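Local coordinates for protein alpha-glucosidase (Bacteroides thetaiotaomicron, PDB 5XFM) that hydrolyses beta-L-arabinopyranosides and alpha-galactosides as a bifunctional, calcium-containing member of glycoside hydrolase family 97, at residues Val604-Asp609 with Gly636-Ile641; Thr518-Gln523 with Tyr579-Asn584; Arg387-Leu392 with Asp424-Met429; Glu327-Asp332 with Val356-Trp361. The protein carries 1 engineered substitution. All blocks are in the same frame, centred on the assembly; numbering follows the deposited sequence.

Interaction 1 (Val604-Asp609 with Gly636-Ile641); sequences VALYKD and GGILCI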
loop_
_atom_site.group_PDB
_atom_site.type_symbol
_atom_site.label_atom_id
_atom_site.label_comp_id
_atom_site.label_asym_id
_atom_site.label_seq_id
_atom_site.Cartn_x
_atom_site.Cartn_y
_atom_site.Cartn_z
ATOM N N VAL A 604 -9.610 10.425 28.576
ATOM C CA VAL A 604 -8.614 9.962 27.627
ATOM C C VAL A 604 -7.281 10.664 27.849
ATOM O O VAL A 604 -7.239 11.792 28.355
ATOM C CB VAL A 604 -9.074 10.188 26.169
ATOM C CG1 VAL A 604 -10.360 9.426 25.894
ATOM C CG2 VAL A 604 -9.263 11.671 25.889
ATOM N N ALA A 605 -6.198 9.989 27.465
ATOM C CA ALA A 605 -4.869 10.594 27.472
ATOM C C ALA A 605 -4.714 11.450 26.227
ATOM O O ALA A 605 -4.929 10.972 25.111
ATOM C CB ALA A 605 -3.784 9.528 27.532
ATOM N N LEU A 606 -4.338 12.711 26.411
ATOM C CA LEU A 606 -4.278 13.638 25.289
ATOM C C LEU A 606 -2.868 14.157 25.019
ATOM O O LEU A 606 -2.247 14.794 25.870
ATOM C CB LEU A 606 -5.221 14.817 25.540
ATOM C CG LEU A 606 -5.091 16.014 24.600
ATOM C CD1 LEU A 606 -5.454 15.603 23.190
ATOM C CD2 LEU A 606 -5.950 17.183 25.067
ATOM N N TYR A 607 -2.389 13.889 23.809
ATOM C CA TYR A 607 -1.127 14.410 23.312
ATOM C C TYR A 607 -1.444 15.570 22.390
ATOM O O TYR A 607 -2.216 15.424 21.438
ATOM C CB TYR A 607 -0.329 13.333 22.572
ATOM C CG TYR A 607 0.115 12.187 23.451
ATOM C CD1 TYR A 607 -0.768 11.180 23.814
ATOM C CD2 TYR A 607 1.414 12.123 23.930
ATOM C CE1 TYR A 607 -0.364 10.138 24.624
ATOM C CE2 TYR A 607 1.826 11.087 24.739
ATOM C CZ TYR A 607 0.936 10.097 25.082
ATOM O OH TYR A 607 1.354 9.063 25.890
ATOM N N LYS A 608 -0.846 16.717 22.675
ATOM C CA LYS A 608 -1.196 17.942 21.978
ATOM C C LYS A 608 0.039 18.831 21.803
ATOM O O LYS A 608 1.000 18.711 22.557
ATOM C CB LYS A 608 -2.316 18.636 22.771
ATOM C CG LYS A 608 -2.456 20.136 22.639
ATOM C CD LYS A 608 -3.428 20.651 23.687
ATOM C CE LYS A 608 -3.697 22.132 23.524
ATOM N NZ LYS A 608 -4.689 22.610 24.526
ATOM N N ASP A 609 0.017 19.728 20.822
ATOM C CA ASP A 609 1.078 20.722 20.706
ATOM C C ASP A 609 0.755 21.833 21.685
ATOM O O ASP A 609 -0.373 22.319 21.707
ATOM C CB ASP A 609 1.173 21.294 19.284
ATOM C CG ASP A 609 1.302 20.219 18.207
ATOM O OD1 ASP A 609 2.158 19.319 18.345
ATOM O OD2 ASP A 609 0.545 20.282 17.213
ATOM N N GLY A 636 0.935 20.463 12.625
ATOM C CA GLY A 636 0.772 19.867 13.936
ATOM C C GLY A 636 -0.188 18.689 13.961
ATOM O O GLY A 636 -0.765 18.302 12.930
ATOM N N GLY A 637 -0.367 18.131 15.156
ATOM C CA GLY A 637 -1.191 16.955 15.340
ATOM C C GLY A 637 -1.726 16.794 16.751
ATOM O O GLY A 637 -1.346 17.526 17.669
ATOM N N ILE A 638 -2.606 15.811 16.913
ATOM C CA ILE A 638 -3.259 15.513 18.182
ATOM C C ILE A 638 -3.439 14.007 18.291
ATOM O O ILE A 638 -3.695 13.334 17.284
ATOM C CB ILE A 638 -4.633 16.227 18.306
ATOM C CG1 ILE A 638 -4.469 17.581 18.990
ATOM C CG2 ILE A 638 -5.629 15.397 19.101
ATOM C CD1 ILE A 638 -5.644 18.504 18.795
ATOM N N LEU A 639 -3.268 13.466 19.495
ATOM C CA LEU A 639 -3.446 12.033 19.677
ATOM C C LEU A 639 -4.219 11.747 20.980
ATOM O O LEU A 639 -3.823 12.213 22.038
ATOM C CB LEU A 639 -2.075 11.356 19.662
ATOM C CG LEU A 639 -1.870 9.882 19.312
ATOM C CD1 LEU A 639 -0.416 9.520 19.579
ATOM C CD2 LEU A 639 -2.815 8.932 20.023
ATOM N N CYS A 640 -5.321 10.998 20.898
ATOM C CA CYS A 640 -6.104 10.607 22.082
ATOM C C CYS A 640 -6.073 9.096 22.317
ATOM O O CYS A 640 -6.309 8.329 21.395
ATOM C CB CYS A 640 -7.568 11.049 21.946
ATOM S SG CYS A 640 -7.844 12.805 21.670
ATOM N N ILE A 641 -5.788 8.661 23.542
ATOM C CA ILE A 641 -5.723 7.224 23.827
ATOM C C ILE A 641 -6.595 6.819 25.015
ATOM O O ILE A 641 -6.530 7.438 26.082
ATOM C CB ILE A 641 -4.275 6.760 24.115
ATOM C CG1 ILE A 641 -3.355 7.094 22.944
ATOM C CG2 ILE A 641 -4.231 5.264 24.390
ATOM C CD1 ILE A 641 -1.883 7.000 23.275
HETATM O O HOH W 1 -2.307 19.857 19.424
#

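Interaction 2 (Thr518-Gln523 with Tyr579-Asn584); sequences TTVLLQ and YLAAVN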
loop_
_atom_site.group_PDB
_atom_site.type_symbol
_atom_site.label_atom_id
_atom_site.label_comp_id
_atom_site.label_asym_id
_atom_site.label_seq_id
_atom_site.Cartn_x
_atom_site.Cartn_y
_atom_site.Cartn_z
ATOM N N THR A 518 1.615 10.148 13.539
ATOM C CA THR A 518 1.972 9.448 12.313
ATOM C C THR A 518 2.208 7.939 12.535
ATOM O O THR A 518 2.062 7.138 11.611
ATOM C CB THR A 518 3.229 10.126 11.690
ATOM O OG1 THR A 518 2.813 11.198 10.834
ATOM C CG2 THR A 518 4.085 9.158 10.892
ATOM N N THR A 519 2.517 7.538 13.764
ATOM C CA THR A 519 2.657 6.111 14.062
ATOM C C THR A 519 1.302 5.400 14.044
ATOM O O THR A 519 1.220 4.181 13.868
ATOM C CB THR A 519 3.357 5.871 15.428
ATOM O OG1 THR A 519 2.517 6.312 16.504
ATOM C CG2 THR A 519 4.696 6.609 15.476
ATOM N N VAL A 520 0.237 6.170 14.218
ATOM C CA VAL A 520 -1.104 5.623 14.164
ATOM C C VAL A 520 -1.700 5.796 12.766
ATOM O O VAL A 520 -2.414 4.922 12.269
ATOM C CB VAL A 520 -2.004 6.284 15.220
ATOM C CG1 VAL A 520 -3.416 5.750 15.122
ATOM C CG2 VAL A 520 -1.441 6.030 16.609
ATOM N N LEU A 521 -1.402 6.925 12.133
ATOM C CA LEU A 521 -1.914 7.201 10.798
ATOM C C LEU A 521 -1.401 6.222 9.741
ATOM O O LEU A 521 -2.172 5.748 8.912
ATOM C CB LEU A 521 -1.558 8.626 10.380
ATOM C CG LEU A 521 -2.256 9.721 11.188
ATOM C CD1 LEU A 521 -1.778 11.101 10.758
ATOM C CD2 LEU A 521 -3.764 9.601 11.067
ATOM N N LEU A 522 -0.105 5.918 9.775
ATOM C CA LEU A 522 0.513 5.087 8.740
ATOM C C LEU A 522 0.738 3.647 9.223
ATOM O O LEU A 522 1.532 3.409 10.134
ATOM C CB LEU A 522 1.844 5.714 8.292
ATOM C CG LEU A 522 1.827 7.216 7.973
ATOM C CD1 LEU A 522 3.162 7.694 7.409
ATOM C CD2 LEU A 522 0.690 7.567 7.020
ATOM N N GLN A 523 0.077 2.693 8.568
ATOM C CA GLN A 523 0.048 1.297 9.020
ATOM C C GLN A 523 1.051 0.380 8.303
ATOM O O GLN A 523 1.173 0.396 7.071
ATOM C CB GLN A 523 -1.377 0.740 8.857
ATOM C CG GLN A 523 -1.539 -0.745 9.148
ATOM C CD GLN A 523 -1.322 -1.591 7.902
ATOM O OE1 GLN A 523 -1.741 -1.215 6.804
ATOM N NE2 GLN A 523 -0.658 -2.731 8.065
ATOM N N TYR A 579 -7.105 4.391 19.784
ATOM C CA TYR A 579 -6.145 5.438 19.461
ATOM C C TYR A 579 -6.705 6.361 18.377
ATOM O O TYR A 579 -6.890 5.939 17.239
ATOM C CB TYR A 579 -4.825 4.834 18.969
ATOM C CG TYR A 579 -4.103 3.907 19.931
ATOM C CD1 TYR A 579 -4.561 2.617 20.169
ATOM C CD2 TYR A 579 -2.929 4.311 20.560
ATOM C CE1 TYR A 579 -3.888 1.765 21.034
ATOM C CE2 TYR A 579 -2.251 3.468 21.424
ATOM C CZ TYR A 579 -2.735 2.199 21.657
ATOM O OH TYR A 579 -2.062 1.362 22.513
ATOM N N LEU A 580 -6.964 7.618 18.712
ATOM C CA LEU A 580 -7.342 8.591 17.695
ATOM C C LEU A 580 -6.145 9.472 17.348
ATOM O O LEU A 580 -5.455 9.985 18.226
ATOM C CB LEU A 580 -8.524 9.449 18.151
ATOM C CG LEU A 580 -9.011 10.417 17.068
ATOM C CD1 LEU A 580 -10.513 10.361 16.935
ATOM C CD2 LEU A 580 -8.560 11.836 17.363
ATOM N N ALA A 581 -5.894 9.631 16.056
ATOM C CA ALA A 581 -4.780 10.439 15.599
ATOM C C ALA A 581 -5.252 11.409 14.533
ATOM O O ALA A 581 -6.050 11.050 13.655
ATOM C CB ALA A 581 -3.662 9.560 15.070
ATOM N N ALA A 582 -4.782 12.647 14.632
ATOM C CA ALA A 582 -5.131 13.656 13.641
ATOM C C ALA A 582 -3.948 14.549 13.331
ATOM O O ALA A 582 -3.169 14.875 14.224
ATOM C CB ALA A 582 -6.314 14.489 14.119
ATOM N N VAL A 583 -3.790 14.923 12.063
ATOM C CA VAL A 583 -2.801 15.941 11.705
ATOM C C VAL A 583 -3.346 16.945 10.693
ATOM O O VAL A 583 -4.306 16.660 9.945
ATOM C CB VAL A 583 -1.500 15.336 11.115
ATOM C CG1 VAL A 583 -0.801 14.423 12.121
ATOM C CG2 VAL A 583 -1.785 14.618 9.802
ATOM N N ASN A 584 -2.706 18.115 10.674
ATOM C CA ASN A 584 -3.132 19.231 9.830
ATOM C C ASN A 584 -2.037 19.735 8.887
ATOM O O ASN A 584 -0.992 20.222 9.332
ATOM C CB ASN A 584 -3.623 20.384 10.713
ATOM C CG ASN A 584 -3.963 21.638 9.914
ATOM O OD1 ASN A 584 -4.325 21.574 8.734
ATOM N ND2 ASN A 584 -3.847 22.793 10.563
#

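Interaction 3 (Arg387-Leu392 with Asp424-Met429); sequences REMKWL and DDHGLM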
loop_
_atom_site.group_PDB
_atom_site.type_symbol
_atom_site.label_atom_id
_atom_site.label_comp_id
_atom_site.label_asym_id
_atom_site.label_seq_id
_atom_site.Cartn_x
_atom_site.Cartn_y
_atom_site.Cartn_z
ATOM N N ARG A 387 20.298 -21.364 -0.257
ATOM C CA ARG A 387 21.535 -21.488 0.528
ATOM C C ARG A 387 21.629 -20.366 1.581
ATOM O O ARG A 387 21.855 -20.600 2.789
ATOM C CB ARG A 387 22.744 -21.461 -0.407
ATOM C CG ARG A 387 24.098 -21.569 0.280
ATOM C CD ARG A 387 25.209 -21.694 -0.756
ATOM N NE ARG A 387 25.035 -22.906 -1.553
ATOM C CZ ARG A 387 24.989 -22.933 -2.881
ATOM N NH1 ARG A 387 25.114 -21.810 -3.572
ATOM N NH2 ARG A 387 24.809 -24.084 -3.522
ATOM N N GLU A 388 21.402 -19.147 1.104
ATOM C CA GLU A 388 21.421 -17.966 1.946
ATOM C C GLU A 388 20.429 -18.082 3.087
ATOM O O GLU A 388 20.788 -17.882 4.243
ATOM C CB GLU A 388 21.118 -16.721 1.114
ATOM C CG GLU A 388 21.382 -15.411 1.830
ATOM C CD GLU A 388 22.859 -15.109 1.980
ATOM O OE1 GLU A 388 23.673 -15.685 1.225
ATOM O OE2 GLU A 388 23.203 -14.287 2.853
ATOM N N MET A 389 19.198 -18.465 2.756
ATOM C CA MET A 389 18.098 -18.518 3.715
ATOM C C MET A 389 18.276 -19.638 4.745
ATOM O O MET A 389 17.807 -19.533 5.881
ATOM C CB MET A 389 16.767 -18.678 2.973
ATOM C CG MET A 389 16.245 -17.381 2.351
ATOM S SD MET A 389 14.747 -17.574 1.339
ATOM C CE MET A 389 14.531 -15.892 0.754
ATOM N N LYS A 390 18.926 -20.718 4.329
ATOM C CA LYS A 390 19.360 -21.760 5.252
ATOM C C LYS A 390 20.325 -21.173 6.275
ATOM O O LYS A 390 20.199 -21.428 7.483
ATOM C CB LYS A 390 20.029 -22.914 4.496
ATOM C CG LYS A 390 20.457 -24.063 5.389
ATOM C CD LYS A 390 19.696 -25.336 5.044
ATOM C CE LYS A 390 20.361 -26.572 5.651
ATOM N NZ LYS A 390 21.791 -26.722 5.262
ATOM N N TRP A 391 21.307 -20.413 5.787
ATOM C CA TRP A 391 22.225 -19.723 6.701
ATOM C C TRP A 391 21.461 -18.794 7.664
ATOM O O TRP A 391 21.662 -18.850 8.886
ATOM C CB TRP A 391 23.281 -18.933 5.922
ATOM C CG TRP A 391 24.199 -18.108 6.783
ATOM C CD1 TRP A 391 25.225 -18.570 7.562
ATOM C CD2 TRP A 391 24.194 -16.680 6.934
ATOM N NE1 TRP A 391 25.848 -17.518 8.197
ATOM C CE2 TRP A 391 25.237 -16.348 7.826
ATOM C CE3 TRP A 391 23.411 -15.652 6.405
ATOM C CZ2 TRP A 391 25.509 -15.032 8.201
ATOM C CZ3 TRP A 391 23.678 -14.343 6.777
ATOM C CH2 TRP A 391 24.719 -14.046 7.666
ATOM N N LEU A 392 20.577 -17.960 7.111
ATOM C CA LEU A 392 19.781 -17.028 7.914
ATOM C C LEU A 392 19.037 -17.748 9.019
ATOM O O LEU A 392 19.109 -17.346 10.183
ATOM C CB LEU A 392 18.764 -16.258 7.052
ATOM C CG LEU A 392 19.124 -15.006 6.233
ATOM C CD1 LEU A 392 20.359 -15.178 5.427
ATOM C CD2 LEU A 392 17.998 -14.611 5.306
ATOM N N ASP A 424 9.320 -18.188 3.434
ATOM C CA ASP A 424 8.440 -18.896 4.348
ATOM C C ASP A 424 8.960 -20.276 4.670
ATOM O O ASP A 424 8.810 -20.742 5.797
ATOM C CB ASP A 424 7.027 -19.041 3.805
ATOM C CG ASP A 424 6.119 -19.738 4.804
ATOM O OD1 ASP A 424 5.842 -19.121 5.858
ATOM O OD2 ASP A 424 5.740 -20.911 4.573
ATOM N N ASP A 425 9.548 -20.947 3.683
ATOM C CA ASP A 425 10.145 -22.256 3.950
ATOM C C ASP A 425 11.257 -22.152 5.002
ATOM O O ASP A 425 11.551 -23.119 5.702
ATOM C CB ASP A 425 10.695 -22.880 2.669
ATOM C CG ASP A 425 9.594 -23.374 1.743
ATOM O OD1 ASP A 425 8.485 -23.656 2.237
ATOM O OD2 ASP A 425 9.842 -23.487 0.522
ATOM N N HIS A 426 11.874 -20.976 5.120
ATOM C CA HIS A 426 12.918 -20.811 6.131
ATOM C C HIS A 426 12.518 -19.895 7.282
ATOM O O HIS A 426 13.376 -19.319 7.944
ATOM C CB HIS A 426 14.187 -20.295 5.470
ATOM C CG HIS A 426 14.714 -21.216 4.418
ATOM N ND1 HIS A 426 14.311 -21.149 3.101
ATOM C CD2 HIS A 426 15.591 -22.244 4.492
ATOM C CE1 HIS A 426 14.929 -22.087 2.407
ATOM N NE2 HIS A 426 15.712 -22.764 3.227
ATOM N N GLY A 427 11.212 -19.785 7.517
ATOM C CA GLY A 427 10.673 -19.019 8.628
ATOM C C GLY A 427 11.037 -17.549 8.630
ATOM O O GLY A 427 11.199 -16.941 9.693
ATOM N N LEU A 428 11.134 -16.955 7.449
ATOM C CA LEU A 428 11.527 -15.550 7.362
ATOM C C LEU A 428 10.385 -14.640 6.935
ATOM O O LEU A 428 9.664 -14.936 5.980
ATOM C CB LEU A 428 12.689 -15.389 6.390
ATOM C CG LEU A 428 14.008 -16.025 6.821
ATOM C CD1 LEU A 428 14.911 -16.208 5.622
ATOM C CD2 LEU A 428 14.672 -15.165 7.877
ATOM N N MET A 429 10.219 -13.538 7.657
ATOM C CA MET A 429 9.345 -12.469 7.201
ATOM C C MET A 429 10.046 -11.662 6.111
ATOM O O MET A 429 11.279 -11.602 6.063
ATOM C CB MET A 429 8.934 -11.562 8.363
ATOM C CG MET A 429 8.130 -12.254 9.420
ATOM S SD MET A 429 7.738 -11.198 10.828
ATOM C CE MET A 429 9.262 -11.374 11.767
#

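Interaction 4 (Glu327-Asp332 with Val356-Trp361); sequences EYALID and VELFLW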
loop_
_atom_site.group_PDB
_atom_site.type_symbol
_atom_site.label_atom_id
_atom_site.label_comp_id
_atom_site.label_asym_id
_atom_site.label_seq_id
_atom_site.Cartn_x
_atom_site.Cartn_y
_atom_site.Cartn_z
ATOM N N GLU A 327 11.239 -5.192 19.424
ATOM C CA GLU A 327 11.453 -6.581 19.026
ATOM C C GLU A 327 12.591 -6.768 18.038
ATOM O O GLU A 327 13.234 -7.817 18.025
ATOM C CB GLU A 327 10.172 -7.180 18.437
ATOM C CG GLU A 327 9.042 -7.367 19.434
ATOM C CD GLU A 327 8.406 -6.064 19.871
ATOM O OE1 GLU A 327 8.217 -5.176 19.012
ATOM O OE2 GLU A 327 8.094 -5.928 21.074
ATOM N N TYR A 328 12.815 -5.780 17.181
ATOM C CA TYR A 328 13.743 -5.968 16.072
ATOM C C TYR A 328 14.770 -4.855 15.923
ATOM O O TYR A 328 14.617 -3.758 16.466
ATOM C CB TYR A 328 12.961 -6.141 14.764
ATOM C CG TYR A 328 12.062 -7.363 14.782
ATOM C CD1 TYR A 328 12.601 -8.645 14.837
ATOM C CD2 TYR A 328 10.680 -7.233 14.790
ATOM C CE1 TYR A 328 11.787 -9.760 14.873
ATOM C CE2 TYR A 328 9.858 -8.344 14.827
ATOM C CZ TYR A 328 10.415 -9.601 14.869
ATOM O OH TYR A 328 9.600 -10.706 14.910
ATOM N N ALA A 329 15.848 -5.192 15.223
ATOM C CA ALA A 329 16.793 -4.222 14.703
ATOM C C ALA A 329 17.060 -4.532 13.233
ATOM O O ALA A 329 17.397 -5.664 12.878
ATOM C CB ALA A 329 18.094 -4.238 15.502
ATOM N N LEU A 330 16.901 -3.525 12.382
ATOM C CA LEU A 330 17.154 -3.662 10.951
ATOM C C LEU A 330 18.571 -3.227 10.596
ATOM O O LEU A 330 18.955 -2.088 10.849
ATOM C CB LEU A 330 16.145 -2.839 10.147
ATOM C CG LEU A 330 16.480 -2.606 8.667
ATOM C CD1 LEU A 330 16.593 -3.920 7.886
ATOM C CD2 LEU A 330 15.454 -1.679 8.024
ATOM N N ILE A 331 19.353 -4.145 10.037
ATOM C CA ILE A 331 20.690 -3.821 9.552
ATOM C C ILE A 331 20.632 -3.639 8.037
ATOM O O ILE A 331 20.249 -4.559 7.314
ATOM C CB ILE A 331 21.716 -4.909 9.935
ATOM C CG1 ILE A 331 21.750 -5.090 11.459
ATOM C CG2 ILE A 331 23.096 -4.561 9.393
ATOM C CD1 ILE A 331 22.787 -6.102 11.947
ATOM N N ASP A 332 21.013 -2.454 7.558
ATOM C CA ASP A 332 20.714 -2.056 6.182
ATOM C C ASP A 332 21.857 -2.400 5.221
ATOM O O ASP A 332 22.712 -3.224 5.545
ATOM C CB ASP A 332 20.395 -0.561 6.132
ATOM C CG ASP A 332 19.277 -0.226 5.142
ATOM O OD1 ASP A 332 19.506 -0.211 3.911
ATOM O OD2 ASP A 332 18.154 0.031 5.615
ATOM N N VAL A 356 16.528 -9.118 21.468
ATOM C CA VAL A 356 16.377 -8.438 20.187
ATOM C C VAL A 356 16.695 -9.410 19.051
ATOM O O VAL A 356 17.637 -10.196 19.146
ATOM C CB VAL A 356 17.323 -7.206 20.080
ATOM C CG1 VAL A 356 17.333 -6.642 18.661
ATOM C CG2 VAL A 356 16.939 -6.130 21.085
ATOM N N GLU A 357 15.910 -9.356 17.980
ATOM C CA GLU A 357 16.173 -10.163 16.796
ATOM C C GLU A 357 16.397 -9.265 15.585
ATOM O O GLU A 357 16.044 -8.086 15.614
ATOM C CB GLU A 357 15.016 -11.139 16.574
ATOM C CG GLU A 357 15.133 -12.388 17.441
ATOM C CD GLU A 357 13.805 -13.061 17.682
ATOM O OE1 GLU A 357 12.797 -12.335 17.801
ATOM O OE2 GLU A 357 13.766 -14.308 17.757
ATOM N N LEU A 358 16.978 -9.813 14.522
ATOM C CA LEU A 358 17.406 -8.979 13.400
ATOM C C LEU A 358 16.640 -9.167 12.090
ATOM O O LEU A 358 16.145 -10.251 11.776
ATOM C CB LEU A 358 18.894 -9.204 13.118
ATOM C CG LEU A 358 19.868 -9.001 14.270
ATOM C CD1 LEU A 358 21.274 -9.215 13.768
ATOM C CD2 LEU A 358 19.713 -7.603 14.844
ATOM N N PHE A 359 16.542 -8.072 11.345
ATOM C CA PHE A 359 16.178 -8.100 9.934
ATOM C C PHE A 359 17.423 -7.733 9.153
ATOM O O PHE A 359 18.140 -6.804 9.538
ATOM C CB PHE A 359 15.054 -7.116 9.619
ATOM C CG PHE A 359 13.679 -7.653 9.854
ATOM C CD1 PHE A 359 13.273 -8.021 11.125
ATOM C CD2 PHE A 359 12.760 -7.726 8.813
ATOM C CE1 PHE A 359 11.998 -8.486 11.350
ATOM C CE2 PHE A 359 11.476 -8.189 9.034
ATOM C CZ PHE A 359 11.095 -8.570 10.301
ATOM N N LEU A 360 17.701 -8.455 8.076
ATOM C CA LEU A 360 18.850 -8.123 7.242
ATOM C C LEU A 360 18.441 -7.662 5.843
ATOM O O LEU A 360 17.499 -8.204 5.242
ATOM C CB LEU A 360 19.805 -9.314 7.145
ATOM C CG LEU A 360 20.431 -9.757 8.468
ATOM C CD1 LEU A 360 21.456 -10.859 8.238
ATOM C CD2 LEU A 360 21.065 -8.566 9.173
ATOM N N TRP A 361 19.152 -6.641 5.358
ATOM C CA TRP A 361 18.962 -6.050 4.032
ATOM C C TRP A 361 19.592 -6.895 2.931
ATOM O O TRP A 361 20.739 -7.338 3.047
ATOM C CB TRP A 361 19.561 -4.635 3.989
ATOM C CG TRP A 361 19.228 -3.830 2.751
ATOM C CD1 TRP A 361 18.224 -2.906 2.620
ATOM C CD2 TRP A 361 19.918 -3.844 1.488
ATOM N NE1 TRP A 361 18.238 -2.360 1.356
ATOM C CE2 TRP A 361 19.266 -2.918 0.643
ATOM C CE3 TRP A 361 21.014 -4.552 0.990
ATOM C CZ2 TRP A 361 19.679 -2.684 -0.668
ATOM C CZ3 TRP A 361 21.416 -4.323 -0.311
ATOM C CH2 TRP A 361 20.751 -3.398 -1.126
HETATM O O HOH W 2 11.750 -10.245 19.200
#

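Interaction 1 (Val604-Asp609 with Gly636-Ile641)
Tyr-607 and Leu-639 bind each other twice at the middle of this antiparallel ladder: Tyr-607 N donates to Leu-639 O over 2.8 Å, almost straight at 177° about the hydrogen, and Leu-639 N returns a bond of 3.0 Å to Tyr-607 O. Ala-605 and Ile-641 form a second hydrogen-bonded pair. At the far end a carboxylate takes over from the backbone: Gly-637 N meets the syn side of Asp-609 OD2 at 3.1 Å, slightly out of the carboxylate plane, while a water accepts from Asp-609 N and donates to Gly-637 O. With CG anti to the carbonyl carbon (chi1 -53°), the carboxylate turns toward the two glycines, and Asp-609 OD2 comes within 3.3 Å of Gly-636 CA, where a beta carbon would clash. OD1 is held by Thr-511 OG1. With an alanine at Asp-609, Gly-637 N and the Thr-511 hydroxyl would probably both lose this partner, and the strand ends would be held together there mainly by the water.

The Tyr-607 ring turns its edge to Leu-639 O, and its CE1 reaches Ile-641 CD1 at 3.7 Å, the two side chains crossing obliquely. On the other face, Leu-606 CD1 touches both Cys-640 SG, at 4.0 Å, and Ile-638 CG2.

Phe-546 of helix 541-549 lies against the first of these faces, edge-to-face with Tyr-607 and touching Leu-639 and Ile-641; Ile-638 packs on strand 627-632. Both strands are interior to the six-stranded C-terminal sheet, 603-609 bonding on to 615-621 and 636-641 to 577-584.

Interaction 2 (Thr518-Gln523 with Tyr579-Asn584)
Tyr-579, the single aromatic residue in this contact, meets Val-520 through its CB, 4.2 Å from Val-520 CG1; its ring leads away from the helix and carries none of the packing between the two segments. Two strand carbonyls also take part: Tyr-579 O lies near Val-520 CG1, and Ala-581 O is 3.7 Å from Leu-521 CD2. The rest is aliphatic. Ala-581 CB abuts Val-520 CB at 3.7 Å, a close approach of helix to strand that the small methyl permits. Val-520 holds CG1 anti to its amide nitrogen (chi1 178°), which directs that methyl at Ala-581 and Tyr-579. Leu-521 spreads its two branches along the strand: CD2 over Ala-581, CD1 onto both methyls of Val-583, 3.6 Å from CG2 and 3.7 Å from CG1. Cutting Leu-521 back to an alanine is likely to open a gap beside Val-583 and deprive Ala-581 of one of its aliphatic neighbours. Arg-572, from strand 567-574 next to 577-584 in the sheet, bonds through NH1 to Val-520 O and Leu-521 O at the helix end. This is a buried interdomain interface, typical of a helix-on-sheet packing, in which helix 512-521 of the TIM-barrel-type catalytic domain lies on the C-terminal beta domain.

Interaction 3 (Arg387-Leu392 with Asp424-Met429)
Met-389 lays its CB over one face of the His-426 imidazole, 3.7 Å from the ring centroid and 22° off the normal, a CH-pi contact displaced toward the ND1 side of the ring. The sulfur, farther along the extended chain, stands oblique to the same ring, with SD 4.8 Å from the centroid. Met-389 CG also touches Leu-428 CD1 at 3.7 Å, and that methyl is pressed from another direction by Leu-392 CD2 at 3.5 Å, tighter than usual for two carbons. Leu-428 CD1 is thus wedged against two side chains one helical turn apart, the Leu-428 and Leu-392 side chains crossing at about a right angle.

His-426 directs its ring at the helix because CG stands anti to the carbonyl carbon (chi1 -60°), and a hydrogen bond from ND1 to Asp-422 O helps to fix the ring's rotation. Behind it, a Schellman motif ends helix 410-425: Gly-427, with positive phi, is the C-prime residue, Gly-427 N bonds to Asp-424 O at 3.1 Å, and Leu-428 N reaches Ala-423 O. The turn sets His-426 and Leu-428 against the same stretch of helix.

Met-389 and Leu-392 also pack on Ile-400 of strand 399-403, while Met-389 and Leu-428 also touch Ala-423. The contact therefore joins helix 382-395 to the end of helix 410-425, just before the chain enters parallel strand 429-432.

Interaction 4 (Glu327-Asp332 with Val356-Trp361)
Two parallel strands run in register, their short axes 4.6 Å apart at 25°, joined by five backbone hydrogen bonds from Glu-357 N to Glu-327 O at one end to Trp-361 N to Ile-331 O at the other. On one face, Phe-359 drives its edge into the Tyr-328 ring in a T-shaped pair, planes at 77° and centroids 4.9 Å apart, CE1 standing over the middle of the tyrosine ring. Glu-327 CB lies against the opposite face, toward its rim, and Tyr-328 OH bonds to Arg-293 O. Leu-330 CD1 extends this layer onto Phe-359 CB at 3.9 Å. On the other face, Ile-331 and Leu-360 lie side by side, while Ala-329 CB meets Leu-358 CD2 at 3.8 Å; helix 341-353 packs on Ile-331 and Leu-358. A water donates to Glu-327 O and Glu-357 OE1.

Trp-361 CG stands anti to its backbone N (chi1 -170°), bringing the indole alongside Asp-332: OD1 of Asp-332 sits over the ring, 3.3 Å from Trp-361 CD1, and OD2 accepts from Trp-299 NE1. The middle is thus apolar; the buried carboxylate and indole cluster where TIM barrels commonly carry their active site, the Trp-361 side chain about 8 Å from the calcium.

From the N terminus, interaction 4 closes first, its parallel strands joined through helix 341-353 in a beta-alpha-beta crossover. Interaction 3 follows, after a loop that includes strand 399-403, bringing helix 382-395 against the end of helix 410-425. The two touch where Met-429 CE packs on Tyr-328 OH and Phe-359 CZ, so they meet within the same barrel domain, where strands 328-331, 357-363 and 429-432 share one parallel sheet. Interaction 2 spans a longer loop and ties helix 512-521 to the C-terminal beta domain. Interaction 1 closes last, within that domain, and shares its sheet with interaction 2, strands 577-584 and 636-641 being neighbours. All four stand in series; none nests or crosses.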